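Local structure of first ORF in transposon ISC1904 (3ILX) at residues 54-57 with 58-62. The protein probably binds DNA and exchanges its strands as a serine recombinase of the IS607 transposase type, of which this chain is the resolvase-like part. Residues are numbered along the deposited sequence; the frame is centred on the assembly and turned at random.
Sequences KLLR and MILNN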
loop_
_atom_site.group_PDB
_atom_site.type_symbol
_atom_site.label_atom_id
_atom_site.label_comp_id
_atom_site.label_asym_id
_atom_site.label_seq_id
_atom_site.Cartn_x
_atom_site.Cartn_y
_atom_site.Cartn_z
ATOM N N LYS A 54 6.841 6.833 -13.258
ATOM C CA LYS A 54 6.696 6.953 -14.721
ATOM C C LYS A 54 5.625 5.963 -15.206
ATOM O O LYS A 54 4.670 6.331 -15.912
ATOM C CB LYS A 54 8.026 6.706 -15.427
ATOM C CG LYS A 54 7.940 6.693 -16.959
ATOM C CD LYS A 54 9.289 6.298 -17.559
ATOM C CE LYS A 54 9.179 5.901 -19.044
ATOM N NZ LYS A 54 8.872 7.108 -19.853
ATOM N N LEU A 55 5.765 4.718 -14.777
ATOM C CA LEU A 55 4.832 3.669 -15.139
ATOM C C LEU A 55 3.382 3.982 -14.742
ATOM O O LEU A 55 2.485 3.857 -15.565
ATOM C CB LEU A 55 5.273 2.326 -14.535
ATOM C CG LEU A 55 4.399 1.090 -14.790
ATOM C CD1 LEU A 55 4.068 0.870 -16.287
ATOM C CD2 LEU A 55 5.090 -0.174 -14.190
ATOM N N LEU A 56 3.163 4.323 -13.469
ATOM C CA LEU A 56 1.825 4.641 -12.958
ATOM C C LEU A 56 1.178 5.794 -13.745
ATOM O O LEU A 56 -0.022 5.754 -14.060
ATOM C CB LEU A 56 1.905 5.020 -11.467
ATOM C CG LEU A 56 0.658 5.541 -10.759
ATOM C CD1 LEU A 56 -0.422 4.499 -10.885
ATOM C CD2 LEU A 56 0.960 5.801 -9.273
ATOM N N ARG A 57 1.959 6.835 -14.025
ATOM C CA ARG A 57 1.462 7.963 -14.793
ATOM C C ARG A 57 1.142 7.558 -16.226
ATOM O O ARG A 57 0.152 8.011 -16.786
ATOM C CB ARG A 57 2.450 9.132 -14.751
ATOM C CG ARG A 57 2.492 9.752 -13.375
ATOM C CD ARG A 57 3.747 10.570 -13.121
ATOM N NE ARG A 57 3.759 10.962 -11.712
ATOM C CZ ARG A 57 4.804 11.458 -11.060
ATOM N NH1 ARG A 57 5.971 11.615 -11.675
ATOM N NH2 ARG A 57 4.680 11.794 -9.785
HETATM N N MSE A 58 1.957 6.682 -16.809
HETATM C CA MSE A 58 1.662 6.227 -18.156
HETATM C C MSE A 58 0.345 5.443 -18.214
HETATM O O MSE A 58 -0.423 5.612 -19.149
HETATM C CB MSE A 58 2.801 5.371 -18.711
HETATM C CG MSE A 58 4.013 6.172 -19.129
HETATM SE SE MSE A 58 5.361 4.903 -19.749
HETATM C CE MSE A 58 4.684 4.660 -21.575
ATOM N N ILE A 59 0.124 4.563 -17.236
ATOM C CA ILE A 59 -1.118 3.774 -17.185
ATOM C C ILE A 59 -2.309 4.721 -17.096
ATOM O O ILE A 59 -3.271 4.607 -17.859
ATOM C CB ILE A 59 -1.133 2.806 -15.980
ATOM C CG1 ILE A 59 -0.065 1.726 -16.147
ATOM C CG2 ILE A 59 -2.531 2.152 -15.786
ATOM C CD1 ILE A 59 0.273 0.957 -14.847
ATOM N N LEU A 60 -2.216 5.664 -16.159
ATOM C CA LEU A 60 -3.244 6.662 -15.902
ATOM C C LEU A 60 -3.496 7.576 -17.098
ATOM O O LEU A 60 -4.609 8.104 -17.248
ATOM C CB LEU A 60 -2.870 7.505 -14.680
ATOM C CG LEU A 60 -3.007 6.847 -13.300
ATOM C CD1 LEU A 60 -2.238 7.650 -12.211
ATOM C CD2 LEU A 60 -4.483 6.661 -12.929
ATOM N N ASN A 61 -2.469 7.762 -17.931
ATOM C CA ASN A 61 -2.587 8.524 -19.170
ATOM C C ASN A 61 -2.966 7.652 -20.382
ATOM O O ASN A 61 -2.851 8.086 -21.523
ATOM C CB ASN A 61 -1.315 9.321 -19.450
ATOM C CG ASN A 61 -1.545 10.469 -20.470
ATOM O OD1 ASN A 61 -2.651 11.009 -20.598
ATOM N ND2 ASN A 61 -0.504 10.823 -21.201
ATOM N N ASN A 62 -3.404 6.427 -20.123
ATOM C CA ASN A 62 -3.861 5.524 -21.170
ATOM C C ASN A 62 -2.793 5.194 -22.200
ATOM O O ASN A 62 -3.097 5.075 -23.370
ATOM C CB ASN A 62 -5.107 6.095 -21.883
ATOM C CG ASN A 62 -6.261 6.323 -20.926
ATOM O OD1 ASN A 62 -6.617 5.431 -20.160
ATOM N ND2 ASN A 62 -6.816 7.528 -20.932
#
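M58, a selenomethionine, lies alongside K54 one turn earlier in helix 50-60, both side chains running the same way. M58 CB is 3.5 Å from K54 O, and CG comes closer to that oxygen, because chi1 of -75° sets CG beside the backbone N, which donates to K54 O (2.9 Å). M58 SE then reaches the end of the lysine, 4.0 Å from K54 CE, and the bend at chi3 (82°) turns M58's own CE away from K54. Two apolar pairs repeat this spacing. The side chains of L55 and I59 slant across each other, meeting through their CD1 methyls at 4.1 Å; L56 and L60 instead run alongside each other in the same direction, L60 CD1 3.9 Å from L56 CG. Beneath them I59 N and L60 N bond to L55 O and L56 O, both at 3.0 Å. The last such bond, N61 N to R57 O, is more bent (136° at the hydrogen); the same N also bonds weakly to M58 O, and N61 is first to leave helical geometry. A Schellman motif closes the helix: N62, with positive phi, gives its N to I59 O (2.9 Å), and E63 N turns back to M58 O. In the resolvase-type domain, L55, M58 and I59 face the parallel sheet: L55 on I6, Y8 and V67, M58 on I6 and V64, I59 on V64 and V67, while I59 and L60 cover V86 of helix 80-89. R57 reaches outward to a salt bridge with E85 of the second subunit, whose A89 packs on L60, so the helix joins sheet, neighbouring helix and dimer partner.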